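Local coordinates for protein F9 (Vaccinia virus, PDB 6CJ6) that takes part in the poxvirus entry-fusion complex, which merges viral and cellular membranes and opens a pore for the virion core to enter the cytoplasm, at residues V31-E39 with N141-C149. Residues are numbered along the deposited sequence; the frame is centred on the assembly and turned at random.
Sequences VTCAIHIGE and NTGSAEANC. Unlike the reference sequence in segment 141-149: Ala147 (reference Arg). With MOH (methanol), chain B; EDO (1,2-ethanediol), chain P; MOH (methanol), chain C.
Asn141 reaches across to Ile35 with its amide: ND2 donates to Ile35 O over 2.9 Å, nearly straight (165° at the hydrogen) and with the acceptor close to the plane of the amide. The reach follows from chi1 of 174°, which sets CG opposite the backbone N. Two donors grip OD1 from opposite faces of its plane and help fix the amide's rotation. Asn148 ND2 comes 2.8 Å from Asn141 OD1, while the backbone N of Gly143 stands above the carbonyl plane rather than on a lone pair, closing an Asx turn. The second ND2 partner, Asn53 OD1, lies in strand 47-53, so one side chain links the end of strand 133-141 to strand 47-53 and to the residue just ahead of strand 36-41.

Packing is tight around this polar group. Ile35 presses CG2 onto the Gly143-Ser144 peptide, 3.4 Å from Gly143 C, and its other branch carries CD1 to 3.7 Å from Ala145 CB on the first turn of the helix. The side chains of Ile37 and Asn141 pass in opposite directions, Ile37 CG1 3.6 Å from Asn141 CB, and Ile37 CD1 ends against Asn148 ND2. That nitrogen also donates to Gln120 OE1, so it is satisfied despite its apolar neighbours.

The Cys33-Ala34 side is looser: Cys33 CB comes no nearer than 4.5 Å to Gly143 CA, and exposed Ala34 is little covered. A water accepts a long bond from Ala34 N. Outward, His36 NE2 hydrogen-bonds in the ring plane with an ethanediol, probably from the crystallisation liquor.

At the helix start, Ser144 OG accepts from Ala147 N at 170°. The contact joins strand 36-41, outermost in its three-stranded sheet and parallel to 119-127, to a strand-to-helix connection built from an Asx turn followed by a serine N-cap, within the disulfide-bonded L1/F9 fold.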
loop_
_atom_site.group_PDB
_atom_site.type_symbol
_atom_site.label_atom_id
_atom_site.label_comp_id
_atom_site.label_asym_id
_atom_site.label_seq_id
_atom_site.Cartn_x
_atom_site.Cartn_y
_atom_site.Cartn_z
ATOM N N VAL A 31 8.705 -12.178 12.352
ATOM C CA VAL A 31 9.942 -12.923 12.155
ATOM C C VAL A 31 11.057 -11.904 11.973
ATOM O O VAL A 31 10.872 -10.712 12.245
ATOM C CB VAL A 31 9.856 -13.900 10.968
ATOM C CG1 VAL A 31 10.468 -15.237 11.353
ATOM C CG2 VAL A 31 8.416 -14.077 10.519
ATOM N N THR A 32 12.220 -12.358 11.520
ATOM C CA THR A 32 13.317 -11.441 11.237
ATOM C C THR A 32 12.985 -10.664 9.970
ATOM O O THR A 32 12.992 -11.228 8.871
ATOM C CB THR A 32 14.616 -12.223 11.075
ATOM N N CYS A 33 12.668 -9.376 10.121
ATOM C CA CYS A 33 12.433 -8.518 8.966
ATOM C C CYS A 33 13.686 -8.480 8.103
ATOM O O CYS A 33 14.706 -7.905 8.500
ATOM C CB CYS A 33 12.048 -7.100 9.399
ATOM S SG CYS A 33 10.429 -6.938 10.196
ATOM N N ALA A 34 13.623 -9.108 6.928
ATOM C CA ALA A 34 14.783 -9.163 6.049
ATOM C C ALA A 34 15.119 -7.806 5.448
ATOM O O ALA A 34 16.264 -7.594 5.031
ATOM C CB ALA A 34 14.545 -10.182 4.934
ATOM N N ILE A 35 14.155 -6.891 5.395
ATOM C CA ILE A 35 14.352 -5.575 4.801
ATOM C C ILE A 35 13.625 -4.546 5.656
ATOM O O ILE A 35 12.664 -4.862 6.364
ATOM C CB ILE A 35 13.880 -5.538 3.325
ATOM C CG1 ILE A 35 14.678 -4.506 2.528
ATOM C CG2 ILE A 35 12.392 -5.239 3.238
ATOM C CD1 ILE A 35 14.328 -4.461 1.058
ATOM N N HIS A 36 14.103 -3.304 5.600
ATOM C CA HIS A 36 13.513 -2.206 6.350
ATOM C C HIS A 36 13.348 -0.993 5.447
ATOM O O HIS A 36 14.083 -0.818 4.472
ATOM C CB HIS A 36 14.370 -1.821 7.558
ATOM C CG HIS A 36 14.420 -2.872 8.621
ATOM N ND1 HIS A 36 15.338 -3.900 8.609
ATOM C CD2 HIS A 36 13.658 -3.060 9.724
ATOM C CE1 HIS A 36 15.143 -4.674 9.663
ATOM N NE2 HIS A 36 14.128 -4.186 10.355
ATOM N N ILE A 37 12.366 -0.161 5.782
ATOM C CA ILE A 37 12.139 1.093 5.069
ATOM C C ILE A 37 13.070 2.140 5.669
ATOM O O ILE A 37 12.921 2.519 6.834
ATOM C CB ILE A 37 10.677 1.537 5.165
ATOM C CG1 ILE A 37 9.751 0.451 4.621
ATOM C CG2 ILE A 37 10.472 2.843 4.410
ATOM C CD1 ILE A 37 9.968 0.143 3.162
ATOM N N GLY A 38 14.032 2.605 4.882
ATOM C CA GLY A 38 14.994 3.561 5.389
ATOM C C GLY A 38 15.030 4.856 4.609
ATOM O O GLY A 38 15.924 5.682 4.810
ATOM N N GLU A 39 14.058 5.056 3.723
ATOM C CA GLU A 39 14.107 6.194 2.817
ATOM C C GLU A 39 12.762 6.379 2.128
ATOM O O GLU A 39 12.296 5.489 1.408
ATOM C CB GLU A 39 15.219 5.964 1.792
ATOM C CG GLU A 39 15.513 7.115 0.863
ATOM C CD GLU A 39 16.761 6.859 0.039
ATOM O OE1 GLU A 39 17.813 6.550 0.641
ATOM O OE2 GLU A 39 16.688 6.942 -1.206
ATOM N N ASN A 141 5.898 -1.684 6.557
ATOM C CA ASN A 141 6.942 -2.544 6.018
ATOM C C ASN A 141 6.621 -3.986 6.385
ATOM O O ASN A 141 6.459 -4.305 7.567
ATOM C CB ASN A 141 8.298 -2.167 6.611
ATOM C CG ASN A 141 9.398 -3.125 6.195
ATOM O OD1 ASN A 141 9.420 -3.601 5.058
ATOM N ND2 ASN A 141 10.307 -3.428 7.117
ATOM N N THR A 142 6.537 -4.860 5.382
ATOM C CA THR A 142 6.369 -6.285 5.635
ATOM C C THR A 142 7.652 -7.078 5.418
ATOM O O THR A 142 7.594 -8.298 5.235
ATOM C CB THR A 142 5.217 -6.875 4.824
ATOM O OG1 THR A 142 5.397 -6.573 3.433
ATOM C CG2 THR A 142 3.882 -6.339 5.330
ATOM N N GLY A 143 8.807 -6.418 5.447
ATOM C CA GLY A 143 10.068 -7.125 5.364
ATOM C C GLY A 143 10.323 -7.833 4.058
ATOM O O GLY A 143 11.157 -8.740 4.007
ATOM N N SER A 144 9.628 -7.447 2.995
ATOM C CA SER A 144 9.859 -7.988 1.666
ATOM C C SER A 144 9.967 -6.831 0.691
ATOM O O SER A 144 9.128 -5.925 0.706
ATOM C CB SER A 144 8.712 -8.905 1.247
ATOM O OG SER A 144 8.682 -9.065 -0.153
ATOM N N ALA A 145 11.002 -6.857 -0.148
ATOM C CA ALA A 145 11.143 -5.819 -1.161
ATOM C C ALA A 145 10.011 -5.886 -2.177
ATOM O O ALA A 145 9.520 -4.850 -2.641
ATOM C CB ALA A 145 12.500 -5.938 -1.853
ATOM N N GLU A 146 9.573 -7.095 -2.532
ATOM C CA GLU A 146 8.522 -7.217 -3.537
ATOM C C GLU A 146 7.167 -6.801 -2.978
ATOM O O GLU A 146 6.370 -6.164 -3.679
ATOM C CB GLU A 146 8.489 -8.627 -4.142
ATOM C CG GLU A 146 8.822 -9.760 -3.182
ATOM C CD GLU A 146 10.320 -9.952 -2.977
ATOM O OE1 GLU A 146 11.023 -10.293 -3.951
ATOM O OE2 GLU A 146 10.794 -9.751 -1.841
ATOM N N ALA A 147 6.890 -7.133 -1.714
ATOM C CA ALA A 147 5.632 -6.706 -1.107
ATOM C C ALA A 147 5.610 -5.201 -0.873
ATOM O O ALA A 147 4.582 -4.551 -1.092
ATOM C CB ALA A 147 5.379 -7.465 0.196
ATOM N N ASN A 148 6.731 -4.628 -0.423
ATOM C CA ASN A 148 6.810 -3.175 -0.289
ATOM C C ASN A 148 6.602 -2.490 -1.636
ATOM O O ASN A 148 6.013 -1.405 -1.705
ATOM C CB ASN A 148 8.157 -2.765 0.305
ATOM C CG ASN A 148 8.276 -3.089 1.782
ATOM O OD1 ASN A 148 7.282 -3.342 2.461
ATOM N ND2 ASN A 148 9.502 -3.061 2.291
ATOM N N CYS A 149 7.092 -3.106 -2.715
ATOM C CA CYS A 149 6.821 -2.587 -4.051
ATOM C C CYS A 149 5.329 -2.589 -4.349
ATOM O O CYS A 149 4.813 -1.664 -4.989
ATOM C CB CYS A 149 7.560 -3.423 -5.094
ATOM S SG CYS A 149 6.910 -3.262 -6.775
HETATM C C MOH B . 3.169 -4.880 2.350
HETATM O O MOH B . 4.245 -3.969 2.251
HETATM C C1 EDO P . 11.133 -6.005 13.755
HETATM O O1 EDO P . 9.721 -5.769 13.731
HETATM C C2 EDO P . 11.781 -5.335 12.550
HETATM O O2 EDO P . 13.205 -5.359 12.698
HETATM C C MOH C . 18.892 4.790 5.022
HETATM O O MOH C . 18.283 4.665 6.291
HETATM O O HOH W 1 10.767 -10.681 6.462
#